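Local coordinates for protein putative peptidase (Chlamydophila abortus, PDB 3CE2) that probably acts as a zinc-dependent oligopeptidase of the M3B family, hydrolysing a variety of small bioactive peptides, at residues P54-T59 and T115-E120; S71-L76 and R149-K154; Y272-P277 and V535-T540; G541-L546 and L584-V589. One frame throughout, in Å; residues are numbered along the deposited sequence.

Contact 1: P54-T59 and T115-E120; sequences PALQAT and TLFAEE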
loop_
_atom_site.group_PDB
_atom_site.type_symbol
_atom_site.label_atom_id
_atom_site.label_comp_id
_atom_site.label_asym_id
_atom_site.label_seq_id
_atom_site.Cartn_x
_atom_site.Cartn_y
_atom_site.Cartn_z
ATOM N N PRO A 54 25.128 25.464 3.484
ATOM C CA PRO A 54 26.478 25.417 2.917
ATOM C C PRO A 54 27.228 24.256 3.575
ATOM O O PRO A 54 28.065 23.602 2.950
ATOM C CB PRO A 54 27.082 26.787 3.299
ATOM C CG PRO A 54 26.084 27.443 4.291
ATOM C CD PRO A 54 25.028 26.400 4.621
ATOM N N ALA A 55 26.873 24.006 4.833
ATOM C CA ALA A 55 27.282 22.827 5.585
ATOM C C ALA A 55 27.117 21.503 4.807
ATOM O O ALA A 55 27.806 20.526 5.082
ATOM C CB ALA A 55 26.503 22.770 6.900
ATOM N N LEU A 56 26.212 21.470 3.840
ATOM C CA LEU A 56 25.948 20.249 3.119
ATOM C C LEU A 56 26.570 20.227 1.740
ATOM O O LEU A 56 26.259 19.353 0.936
ATOM C CB LEU A 56 24.448 19.999 3.024
ATOM C CG LEU A 56 23.772 19.564 4.327
ATOM C CD1 LEU A 56 22.270 19.765 4.256
ATOM C CD2 LEU A 56 24.096 18.107 4.632
ATOM N N GLN A 57 27.472 21.152 1.455
ATOM C CA GLN A 57 28.162 21.100 0.159
ATOM C C GLN A 57 29.169 19.926 0.091
ATOM O O GLN A 57 29.900 19.666 1.049
ATOM C CB GLN A 57 28.838 22.443 -0.147
ATOM C CG GLN A 57 27.954 23.477 -0.876
ATOM C CD GLN A 57 28.699 24.774 -1.192
ATOM N N ALA A 58 29.190 19.219 -1.039
ATOM C CA ALA A 58 30.095 18.072 -1.253
ATOM C C ALA A 58 31.523 18.338 -0.778
ATOM O O ALA A 58 32.167 17.504 -0.121
ATOM C CB ALA A 58 30.101 17.662 -2.738
ATOM N N THR A 59 32.012 19.517 -1.123
ATOM C CA THR A 59 33.368 19.927 -0.805
ATOM C C THR A 59 33.670 19.875 0.707
ATOM O O THR A 59 34.821 19.721 1.101
ATOM C CB THR A 59 33.661 21.337 -1.405
ATOM O OG1 THR A 59 33.023 22.350 -0.611
ATOM C CG2 THR A 59 33.136 21.419 -2.856
ATOM N N THR A 115 12.280 20.612 -1.436
ATOM C CA THR A 115 12.825 20.430 -2.772
ATOM C C THR A 115 14.236 21.010 -2.843
ATOM O O THR A 115 15.097 20.528 -3.595
ATOM C CB THR A 115 11.898 21.047 -3.855
ATOM O OG1 THR A 115 10.562 20.569 -3.654
ATOM C CG2 THR A 115 12.351 20.627 -5.261
ATOM N N LEU A 116 14.480 22.024 -2.032
ATOM C CA LEU A 116 15.783 22.651 -2.001
ATOM C C LEU A 116 16.741 21.660 -1.355
ATOM O O LEU A 116 17.753 21.266 -1.942
ATOM C CB LEU A 116 15.715 23.948 -1.192
ATOM C CG LEU A 116 16.234 25.243 -1.834
ATOM C CD1 LEU A 116 15.965 25.264 -3.349
ATOM C CD2 LEU A 116 15.586 26.449 -1.143
ATOM N N PHE A 117 16.387 21.247 -0.142
ATOM C CA PHE A 117 17.091 20.178 0.546
ATOM C C PHE A 117 17.436 19.051 -0.399
ATOM O O PHE A 117 18.602 18.650 -0.499
ATOM C CB PHE A 117 16.246 19.620 1.686
ATOM C CG PHE A 117 16.993 18.679 2.561
ATOM C CD1 PHE A 117 18.157 19.091 3.198
ATOM C CD2 PHE A 117 16.552 17.378 2.743
ATOM C CE1 PHE A 117 18.858 18.235 4.000
ATOM C CE2 PHE A 117 17.259 16.506 3.556
ATOM C CZ PHE A 117 18.412 16.939 4.184
ATOM N N ALA A 118 16.426 18.542 -1.096
ATOM C CA ALA A 118 16.657 17.450 -2.031
ATOM C C ALA A 118 17.671 17.820 -3.135
ATOM O O ALA A 118 18.455 16.977 -3.580
ATOM C CB ALA A 118 15.343 16.938 -2.616
ATOM N N GLU A 119 17.670 19.072 -3.577
ATOM C CA GLU A 119 18.621 19.471 -4.611
ATOM C C GLU A 119 19.995 19.629 -3.996
ATOM O O GLU A 119 20.981 19.078 -4.485
ATOM C CB GLU A 119 18.179 20.760 -5.310
ATOM C CG GLU A 119 17.168 20.508 -6.440
ATOM C CD GLU A 119 16.219 21.689 -6.692
ATOM O OE1 GLU A 119 16.346 22.730 -5.984
ATOM O OE2 GLU A 119 15.350 21.553 -7.593
ATOM N N GLU A 120 20.060 20.355 -2.894
ATOM C CA GLU A 120 21.336 20.540 -2.253
ATOM C C GLU A 120 22.036 19.219 -1.868
ATOM O O GLU A 120 23.256 19.119 -1.979
ATOM C CB GLU A 120 21.235 21.531 -1.094
ATOM C CG GLU A 120 21.693 22.923 -1.519
ATOM C CD GLU A 120 21.235 24.035 -0.602
ATOM O OE1 GLU A 120 21.536 23.989 0.611
ATOM O OE2 GLU A 120 20.590 24.978 -1.111
#
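Leu56, on the turn of residues 54-57, reaches across to Phe117 and Glu120 near the C-terminal end of helix 101-120, and these three residues bury most of the surface. The apolar part is a single touch. One methyl branch of Leu56 approaches the rim of the aromatic ring, with CD1 lying 3.7 Å from CE1 of Phe117, at the ring edge and close to its plane. The first torsion of Phe117 sets CG opposite the backbone nitrogen (chi1 -171°), and this carries the ring to the leucine although its CB leaves the helix obliquely to the partner segment. The ring also meets Trp53 edge-to-face.

Glu120 lies against the turn without bonding to it, and its closest approach to Leu56 is between main-chain oxygens. Their CA atoms are 7.1 Å apart, while the carbonyl oxygens Leu56 O and Glu120 O stand 4.2 Å apart, two acceptors with no proton to share. Leu56 O accepts from Trp123 NE1; the Glu120 side chain, separately, takes the amide of Trp53 with OE1 and that of Thr52 with OE2, gripping the approach to the turn with both oxygens.

Leu56 itself is presented by a type I beta turn, closed by the bond from Gln57 N to Pro54 O (2.9 Å), with CB directed at the helix. The arrangement is that of a connecting loop laid over the end of a helix, where its leucine adds to the apolar seam between consecutive helices 66-96 and 101-120 in the largely helical N-terminal part of the protein.

Contact 2: S71-L76 and R149-K154; sequences SLLTTL and RFYLEK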
loop_
_atom_site.group_PDB
_atom_site.type_symbol
_atom_site.label_atom_id
_atom_site.label_comp_id
_atom_site.label_asym_id
_atom_site.label_seq_id
_atom_site.Cartn_x
_atom_site.Cartn_y
_atom_site.Cartn_z
ATOM N N SER A 71 29.637 12.672 10.360
ATOM C CA SER A 71 29.256 14.070 10.468
ATOM C C SER A 71 28.165 14.462 9.447
ATOM O O SER A 71 27.173 15.103 9.804
ATOM C CB SER A 71 30.479 14.954 10.284
ATOM O OG SER A 71 30.117 16.307 10.459
ATOM N N LEU A 72 28.367 14.074 8.187
ATOM C CA LEU A 72 27.386 14.255 7.121
ATOM C C LEU A 72 25.991 13.717 7.476
ATOM O O LEU A 72 25.013 14.482 7.548
ATOM C CB LEU A 72 27.889 13.565 5.867
ATOM C CG LEU A 72 26.890 13.517 4.728
ATOM C CD1 LEU A 72 26.354 14.905 4.501
ATOM C CD2 LEU A 72 27.559 12.988 3.463
ATOM N N LEU A 73 25.910 12.406 7.701
ATOM C CA LEU A 73 24.669 11.753 8.092
ATOM C C LEU A 73 24.027 12.481 9.271
ATOM O O LEU A 73 22.847 12.792 9.251
ATOM C CB LEU A 73 24.939 10.304 8.497
ATOM C CG LEU A 73 25.580 9.392 7.463
ATOM C CD1 LEU A 73 25.681 7.988 8.013
ATOM C CD2 LEU A 73 24.787 9.388 6.157
ATOM N N THR A 74 24.816 12.730 10.304
ATOM C CA THR A 74 24.342 13.332 11.528
ATOM C C THR A 74 23.608 14.634 11.231
ATOM O O THR A 74 22.566 14.949 11.820
ATOM C CB THR A 74 25.561 13.589 12.469
ATOM O OG1 THR A 74 25.893 12.360 13.124
ATOM C CG2 THR A 74 25.276 14.651 13.529
ATOM N N THR A 75 24.165 15.374 10.293
ATOM C CA THR A 75 23.738 16.719 10.040
ATOM C C THR A 75 22.562 16.706 9.108
ATOM O O THR A 75 21.663 17.530 9.232
ATOM C CB THR A 75 24.868 17.519 9.398
ATOM O OG1 THR A 75 25.851 17.801 10.402
ATOM C CG2 THR A 75 24.339 18.807 8.825
ATOM N N LEU A 76 22.555 15.763 8.179
ATOM C CA LEU A 76 21.454 15.735 7.270
ATOM C C LEU A 76 20.219 15.124 7.926
ATOM O O LEU A 76 19.104 15.605 7.709
ATOM C CB LEU A 76 21.844 15.149 5.911
ATOM C CG LEU A 76 21.832 13.679 5.579
ATOM C CD1 LEU A 76 20.406 13.263 5.291
ATOM C CD2 LEU A 76 22.678 13.481 4.352
ATOM N N ARG A 149 24.370 1.464 10.108
ATOM C CA ARG A 149 24.857 0.387 9.248
ATOM C C ARG A 149 23.837 -0.034 8.175
ATOM O O ARG A 149 24.163 -0.158 7.001
ATOM C CB ARG A 149 25.280 -0.817 10.090
ATOM C CG ARG A 149 26.546 -1.465 9.599
ATOM C CD ARG A 149 26.578 -2.950 9.946
ATOM N NE ARG A 149 27.680 -3.619 9.235
ATOM C CZ ARG A 149 27.534 -4.488 8.232
ATOM N NH1 ARG A 149 28.605 -5.008 7.663
ATOM N NH2 ARG A 149 26.327 -4.842 7.793
ATOM N N PHE A 150 22.604 -0.274 8.586
ATOM C CA PHE A 150 21.590 -0.703 7.654
ATOM C C PHE A 150 21.310 0.394 6.624
ATOM O O PHE A 150 21.281 0.148 5.398
ATOM C CB PHE A 150 20.325 -1.050 8.391
ATOM C CG PHE A 150 19.219 -1.435 7.494
ATOM C CD1 PHE A 150 19.424 -2.412 6.518
ATOM C CD2 PHE A 150 17.966 -0.838 7.619
ATOM C CE1 PHE A 150 18.395 -2.805 5.673
ATOM C CE2 PHE A 150 16.930 -1.210 6.785
ATOM C CZ PHE A 150 17.145 -2.200 5.798
ATOM N N TYR A 151 21.134 1.604 7.139
ATOM C CA TYR A 151 20.999 2.759 6.305
ATOM C C TYR A 151 22.077 2.769 5.230
ATOM O O TYR A 151 21.777 2.851 4.050
ATOM C CB TYR A 151 21.055 4.038 7.133
ATOM C CG TYR A 151 20.882 5.264 6.273
ATOM C CD1 TYR A 151 19.615 5.705 5.903
ATOM C CD2 TYR A 151 21.981 5.959 5.798
ATOM C CE1 TYR A 151 19.450 6.806 5.107
ATOM C CE2 TYR A 151 21.819 7.064 4.992
ATOM C CZ TYR A 151 20.549 7.466 4.655
ATOM O OH TYR A 151 20.388 8.555 3.873
ATOM N N LEU A 152 23.337 2.678 5.613
ATOM C CA LEU A 152 24.401 2.680 4.599
ATOM C C LEU A 152 24.437 1.407 3.789
ATOM O O LEU A 152 24.836 1.417 2.645
ATOM C CB LEU A 152 25.754 2.851 5.256
ATOM C CG LEU A 152 25.899 4.239 5.823
ATOM C CD1 LEU A 152 26.901 4.198 6.946
ATOM C CD2 LEU A 152 26.361 5.150 4.691
ATOM N N GLU A 153 24.052 0.298 4.406
ATOM C CA GLU A 153 24.077 -0.956 3.710
ATOM C C GLU A 153 23.158 -0.845 2.507
ATOM O O GLU A 153 23.545 -1.203 1.395
ATOM C CB GLU A 153 23.628 -2.064 4.630
ATOM C CG GLU A 153 23.688 -3.422 3.996
ATOM C CD GLU A 153 23.281 -4.525 4.961
ATOM O OE1 GLU A 153 22.730 -4.199 6.039
ATOM O OE2 GLU A 153 23.521 -5.712 4.641
ATOM N N LYS A 154 21.951 -0.320 2.739
ATOM C CA LYS A 154 20.968 -0.069 1.677
ATOM C C LYS A 154 21.545 0.781 0.556
ATOM O O LYS A 154 21.202 0.599 -0.592
ATOM C CB LYS A 154 19.738 0.644 2.228
ATOM C CG LYS A 154 18.584 -0.266 2.608
ATOM C CD LYS A 154 17.388 0.550 3.190
ATOM C CE LYS A 154 17.818 1.462 4.387
ATOM N NZ LYS A 154 16.734 2.308 4.989
#
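Leu73 is the hub of this contact, giving one methyl branch to Tyr151 and the other to Leu152. Apolar contact accounts for everything that passes between the two helices. CD2 of Leu73 lies 3.9 Å from CE2 of Tyr151, on an oblique approach to the ring, and the two side chains run past each other in opposite directions. The tyrosine stretches toward the leucine because its CG stands opposite the backbone nitrogen (chi1 -179°). The other branch meets its like: CD1 of Leu73 is 4.1 Å from CD1 of Leu152, whose CB points along the interface while its methyl end bends in.

No polar bond joins the two segments. Thr75, which lies away from the interface, donates from OG1 to the carbonyl oxygen of Ser71 one turn earlier, at 3.1 Å and tilted 30° from the carbonyl plane.

With the CA atoms of Leu73 and Leu152 9.7 Å apart, the helices are held at side-chain distance. Phe77, on the next turn of helix 66-96, meets Tyr151 edge-to-face, and Tyr148 touches Leu73, so the long helix 66-96 packs on both the start of helix 149-156 and the residue leading into it.

Contact 3: Y272-P277 and V535-T540; sequences YHNNIP and VYQYAT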
loop_
_atom_site.group_PDB
_atom_site.type_symbol
_atom_site.label_atom_id
_atom_site.label_comp_id
_atom_site.label_asym_id
_atom_site.label_seq_id
_atom_site.Cartn_x
_atom_site.Cartn_y
_atom_site.Cartn_z
ATOM N N TYR A 272 15.505 -5.983 -5.714
ATOM C CA TYR A 272 16.810 -5.769 -5.110
ATOM C C TYR A 272 16.774 -4.768 -3.965
ATOM O O TYR A 272 17.336 -5.010 -2.896
ATOM C CB TYR A 272 17.813 -5.320 -6.179
ATOM C CG TYR A 272 19.246 -5.327 -5.713
ATOM C CD1 TYR A 272 19.933 -6.530 -5.494
ATOM C CD2 TYR A 272 19.913 -4.129 -5.469
ATOM C CE1 TYR A 272 21.253 -6.530 -5.055
ATOM C CE2 TYR A 272 21.231 -4.116 -5.053
ATOM C CZ TYR A 272 21.902 -5.309 -4.841
ATOM O OH TYR A 272 23.224 -5.251 -4.424
ATOM N N HIS A 273 16.129 -3.636 -4.204
ATOM C CA HIS A 273 16.036 -2.599 -3.207
ATOM C C HIS A 273 15.706 -3.207 -1.839
ATOM O O HIS A 273 16.397 -2.973 -0.850
ATOM C CB HIS A 273 14.976 -1.569 -3.628
ATOM C CG HIS A 273 14.776 -0.463 -2.632
ATOM N ND1 HIS A 273 15.830 0.235 -2.066
ATOM C CD2 HIS A 273 13.645 0.069 -2.103
ATOM C CE1 HIS A 273 15.356 1.138 -1.225
ATOM N NE2 HIS A 273 14.035 1.062 -1.232
ATOM N N ASN A 274 14.651 -4.001 -1.796
ATOM C CA ASN A 274 14.202 -4.621 -0.559
ATOM C C ASN A 274 14.896 -5.932 -0.265
ATOM O O ASN A 274 14.539 -6.630 0.687
ATOM C CB ASN A 274 12.713 -4.888 -0.643
ATOM C CG ASN A 274 11.899 -3.684 -0.301
ATOM O OD1 ASN A 274 10.808 -3.493 -0.843
ATOM N ND2 ASN A 274 12.410 -2.857 0.620
ATOM N N ASN A 275 15.866 -6.279 -1.104
ATOM C CA ASN A 275 16.606 -7.508 -0.931
ATOM C C ASN A 275 15.728 -8.764 -0.885
ATOM O O ASN A 275 15.899 -9.618 -0.017
ATOM C CB ASN A 275 17.407 -7.441 0.347
ATOM C CG ASN A 275 18.461 -8.492 0.386
ATOM O OD1 ASN A 275 18.780 -9.076 -0.648
ATOM N ND2 ASN A 275 19.008 -8.763 1.566
ATOM N N ILE A 276 14.794 -8.891 -1.820
ATOM C CA ILE A 276 13.931 -10.054 -1.841
ATOM C C ILE A 276 14.445 -11.100 -2.840
ATOM O O ILE A 276 14.740 -10.781 -3.992
ATOM C CB ILE A 276 12.517 -9.645 -2.223
ATOM C CG1 ILE A 276 12.115 -8.378 -1.446
ATOM C CG2 ILE A 276 11.529 -10.824 -2.049
ATOM C CD1 ILE A 276 11.426 -8.644 -0.177
ATOM N N PRO A 277 14.591 -12.356 -2.388
ATOM C CA PRO A 277 15.020 -13.405 -3.309
ATOM C C PRO A 277 13.901 -13.675 -4.303
ATOM O O PRO A 277 12.734 -13.701 -3.915
ATOM C CB PRO A 277 15.227 -14.635 -2.390
ATOM C CG PRO A 277 15.207 -14.109 -1.010
ATOM C CD PRO A 277 14.373 -12.869 -1.026
ATOM N N VAL A 535 2.706 -4.960 -7.078
ATOM C CA VAL A 535 1.450 -5.632 -6.751
ATOM C C VAL A 535 1.557 -6.908 -5.881
ATOM O O VAL A 535 0.749 -7.106 -4.959
ATOM C CB VAL A 535 0.583 -5.846 -8.016
ATOM C CG1 VAL A 535 -0.346 -6.995 -7.855
ATOM C CG2 VAL A 535 -0.218 -4.590 -8.310
ATOM N N TYR A 536 2.560 -7.747 -6.114
ATOM C CA TYR A 536 2.736 -8.914 -5.231
ATOM C C TYR A 536 2.763 -8.516 -3.756
ATOM O O TYR A 536 2.297 -9.270 -2.903
ATOM C CB TYR A 536 3.963 -9.760 -5.609
ATOM C CG TYR A 536 5.259 -9.257 -5.049
ATOM C CD1 TYR A 536 5.876 -9.915 -3.990
ATOM C CD2 TYR A 536 5.869 -8.117 -5.574
ATOM C CE1 TYR A 536 7.087 -9.439 -3.447
ATOM C CE2 TYR A 536 7.059 -7.633 -5.048
ATOM C CZ TYR A 536 7.667 -8.299 -3.983
ATOM O OH TYR A 536 8.848 -7.826 -3.457
ATOM N N GLN A 537 3.262 -7.317 -3.453
ATOM C CA GLN A 537 3.339 -6.871 -2.057
ATOM C C GLN A 537 1.972 -6.748 -1.394
ATOM O O GLN A 537 1.877 -6.757 -0.172
ATOM C CB GLN A 537 4.084 -5.548 -1.920
ATOM C CG GLN A 537 5.373 -5.450 -2.713
ATOM C CD GLN A 537 6.081 -4.123 -2.494
ATOM O OE1 GLN A 537 5.521 -3.211 -1.905
ATOM N NE2 GLN A 537 7.314 -4.014 -2.960
ATOM N N TYR A 538 0.908 -6.619 -2.174
ATOM C CA TYR A 538 -0.429 -6.583 -1.552
ATOM C C TYR A 538 -0.724 -7.927 -0.935
ATOM O O TYR A 538 -1.218 -8.028 0.181
ATOM C CB TYR A 538 -1.525 -6.255 -2.566
ATOM C CG TYR A 538 -1.478 -4.841 -3.111
ATOM C CD1 TYR A 538 -0.840 -3.816 -2.409
ATOM C CD2 TYR A 538 -2.091 -4.524 -4.317
ATOM C CE1 TYR A 538 -0.804 -2.511 -2.908
ATOM C CE2 TYR A 538 -2.074 -3.229 -4.816
ATOM C CZ TYR A 538 -1.430 -2.232 -4.112
ATOM O OH TYR A 538 -1.414 -0.956 -4.624
ATOM N N ALA A 539 -0.387 -8.960 -1.694
ATOM C CA ALA A 539 -0.560 -10.343 -1.304
ATOM C C ALA A 539 0.334 -10.762 -0.126
ATOM O O ALA A 539 -0.135 -11.361 0.848
ATOM C CB ALA A 539 -0.284 -11.208 -2.495
ATOM N N THR A 540 1.621 -10.462 -0.212
ATOM C CA THR A 540 2.512 -10.784 0.890
ATOM C C THR A 540 2.036 -10.063 2.157
ATOM O O THR A 540 1.916 -10.667 3.209
ATOM C CB THR A 540 3.989 -10.438 0.569
ATOM O OG1 THR A 540 4.072 -9.087 0.118
ATOM C CG2 THR A 540 4.517 -11.322 -0.535
#
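Tyr536 points its ring at Ile276 through a first torsion of 83°, which places CG between the backbone nitrogen and the carbonyl carbon, while Ile276 meets it with CG1 turned away from its own carbonyl carbon (chi1 -45°). The two side chains arrive from opposite directions. Ile276 belongs to a Schellman motif that ends helix 266-271: Asn275, with positive phi, is its C-prime residue, and the chain closes through Asn275 N to Tyr272 O (2.6 Å) and Ile276 N to Leu271 O. The reversal turns Asn274 and Ile276 toward helix 536-553, both segments lying in the largely helical M3 peptidase region.

Tyr536 comes end-on, its hydroxyl oxygen OH 3.9 Å from CG1 of Ile276, a contact of a polar atom with a methylene rather than a bond. The neighbouring Gln537 folds over the same ring: its CG sits 3.6 Å above the plane, toward the rim, and the extended chain beyond carries the amide out to the turn.

Around this pair, Leu271 touches both Ile276 and Tyr536, Leu576 of helix 575-581 covers Ile276, and the ring of Tyr281 meets that of Tyr536. The zinc site of His402, His406 and Glu430, which fits an HExxH pattern, is close but not part of the contact, the side chain of Gln537 being about 8 Å from that of Glu430 and about 13 Å from a bound zinc ion.

The amides of Asn274 and Gln537 approach without bonding: their side chains cross at about a right angle, the amide planes lie 50° apart, and Asn274 OD1 stays 4.1 Å from Gln537 NE2.

Contact 4: G541-L546 and L584-V589; sequences GIIAAL and LDMGTV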
loop_
_atom_site.group_PDB
_atom_site.type_symbol
_atom_site.label_atom_id
_atom_site.label_comp_id
_atom_site.label_asym_id
_atom_site.label_seq_id
_atom_site.Cartn_x
_atom_site.Cartn_y
_atom_site.Cartn_z
ATOM N N GLY A 541 1.738 -8.775 2.060
ATOM C CA GLY A 541 1.129 -8.062 3.176
ATOM C C GLY A 541 -0.063 -8.794 3.787
ATOM O O GLY A 541 -0.089 -9.046 4.997
ATOM N N ILE A 542 -1.050 -9.170 2.978
ATOM C CA ILE A 542 -2.195 -9.865 3.566
ATOM C C ILE A 542 -1.836 -11.252 4.129
ATOM O O ILE A 542 -2.332 -11.655 5.199
ATOM C CB ILE A 542 -3.450 -9.903 2.645
ATOM C CG1 ILE A 542 -4.626 -10.500 3.412
ATOM C CG2 ILE A 542 -3.204 -10.700 1.389
ATOM C CD1 ILE A 542 -5.931 -9.757 3.184
ATOM N N ILE A 543 -0.941 -11.962 3.446
ATOM C CA ILE A 543 -0.468 -13.233 3.972
ATOM C C ILE A 543 0.159 -13.021 5.353
ATOM O O ILE A 543 -0.178 -13.702 6.322
ATOM C CB ILE A 543 0.482 -13.923 2.983
ATOM C CG1 ILE A 543 -0.338 -14.524 1.848
ATOM C CG2 ILE A 543 1.281 -15.012 3.647
ATOM C CD1 ILE A 543 0.474 -14.808 0.612
ATOM N N ALA A 544 1.034 -12.036 5.476
ATOM C CA ALA A 544 1.680 -11.803 6.770
ATOM C C ALA A 544 0.666 -11.430 7.847
ATOM O O ALA A 544 0.770 -11.901 8.983
ATOM C CB ALA A 544 2.720 -10.739 6.654
ATOM N N ALA A 545 -0.299 -10.574 7.495
ATOM C CA ALA A 545 -1.298 -10.098 8.460
ATOM C C ALA A 545 -2.125 -11.277 8.955
ATOM O O ALA A 545 -2.363 -11.419 10.158
ATOM C CB ALA A 545 -2.200 -9.065 7.823
ATOM N N LEU A 546 -2.546 -12.127 8.013
ATOM C CA LEU A 546 -3.356 -13.280 8.335
ATOM C C LEU A 546 -2.590 -14.314 9.161
ATOM O O LEU A 546 -3.147 -14.927 10.070
ATOM C CB LEU A 546 -3.895 -13.906 7.059
ATOM C CG LEU A 546 -4.956 -13.073 6.357
ATOM C CD1 LEU A 546 -5.463 -13.863 5.212
ATOM C CD2 LEU A 546 -6.092 -12.729 7.292
ATOM N N LEU A 584 7.918 -15.019 11.240
ATOM C CA LEU A 584 7.388 -15.264 9.903
ATOM C C LEU A 584 8.528 -15.457 8.934
ATOM O O LEU A 584 9.210 -14.513 8.592
ATOM C CB LEU A 584 6.533 -14.096 9.428
ATOM C CG LEU A 584 5.048 -14.296 9.695
ATOM C CD1 LEU A 584 4.836 -14.625 11.173
ATOM C CD2 LEU A 584 4.241 -13.082 9.293
ATOM N N ASP A 585 8.751 -16.674 8.481
ATOM C CA ASP A 585 9.807 -16.871 7.523
ATOM C C ASP A 585 9.237 -17.009 6.112
ATOM O O ASP A 585 8.843 -18.106 5.688
ATOM C CB ASP A 585 10.641 -18.086 7.904
ATOM C CG ASP A 585 11.908 -18.208 7.077
ATOM O OD1 ASP A 585 11.981 -17.627 5.965
ATOM O OD2 ASP A 585 12.830 -18.908 7.551
ATOM N N MET A 586 9.190 -15.890 5.393
ATOM C CA MET A 586 8.613 -15.863 4.055
ATOM C C MET A 586 9.475 -16.679 3.112
ATOM O O MET A 586 9.069 -16.981 2.003
ATOM C CB MET A 586 8.492 -14.433 3.530
ATOM C CG MET A 586 7.828 -13.451 4.479
ATOM S SD MET A 586 6.087 -13.823 4.794
ATOM C CE MET A 586 5.347 -13.496 3.184
ATOM N N GLY A 587 10.676 -17.030 3.552
ATOM C CA GLY A 587 11.529 -17.923 2.774
ATOM C C GLY A 587 10.982 -19.345 2.812
ATOM O O GLY A 587 11.437 -20.222 2.077
ATOM N N THR A 588 9.998 -19.583 3.671
ATOM C CA THR A 588 9.388 -20.888 3.731
ATOM C C THR A 588 7.906 -20.779 3.448
ATOM O O THR A 588 7.396 -19.753 3.032
ATOM C CB THR A 588 9.602 -21.588 5.096
ATOM O OG1 THR A 588 8.740 -21.030 6.100
ATOM C CG2 THR A 588 11.030 -21.450 5.538
ATOM N N VAL A 589 7.217 -21.855 3.737
ATOM C CA VAL A 589 5.877 -22.066 3.297
ATOM C C VAL A 589 4.952 -21.826 4.486
ATOM O O VAL A 589 3.741 -21.734 4.338
ATOM C CB VAL A 589 5.836 -23.541 2.730
ATOM C CG1 VAL A 589 4.741 -24.412 3.334
ATOM C CG2 VAL A 589 5.815 -23.540 1.209
#
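Ala544, within helix 536-553, and Leu584, in the loop between helices 575-581 and 590-607, mark the closest backbone approach, with CA atoms 7.4 Å apart. The helix keeps its regular bonding, as in Ala545 N to Gly541 O at 2.9 Å. The loop is ordered by its own bonds: a type I beta turn from Asp585 to Thr588 is closed by Thr588 N to Asp585 O (2.8 Å), and an Asx turn is laid over it. In the latter, Asp585 OD1 accepts from Gly587 N at 2.8 Å, on the anti side of the carboxylate and 23° out of its plane; with an N-H...O angle of 130° the bond is clearly bent. Thr588 then caps a backbone nitrogen just beyond the segment, where helix 590-607 begins.

Leu584 does the closest touching. Its CD2 methyl settles against the helix surface at Ala544, 3.8 Å from the alanine CB and 3.7 Å from the carbonyl oxygen Ala544 O, so the small residue lets the leucine lie close to the main chain. Met586 curls back through its three chi angles, all near -60°, and brings the terminal methyl CE to 4.4 Å from CG2 of Ile543, a looser touch one residue earlier on the helix.

Ile431, directly after the zinc ligand Glu430, packs on Ala544, and Ile592 of helix 590-607 packs on Ile543. Bonds to Asp585 order the loop's turn, whereas methyl groups of Leu584 and Met586, the former resting partly on a carbonyl oxygen, meet the helix, so shape rather than directed bonds sets the fit.

In the fold
Contacts 1 and 2 lie far from the centre of the chain and meet at helix 66-96, which carries one side of contact 2 and receives Leu56 and Phe117 of contact 1; Leu56 CD2 lies 3.9 Å from Leu72 CD1, so the two form one continuous apolar patch. Contacts 3 and 4 are more central, follow each other along helix 536-553, and touch where Thr540 CB lies 4.2 Å from Met586 CE; both stand near the zinc ligand Glu430. Contacts 2 and 4 are the buried, apolar ones, whereas contacts 1 and 3 are partly buried and bring polar atoms close without bonding across. Contact 2 joins two helices; the others each lay a loop on one.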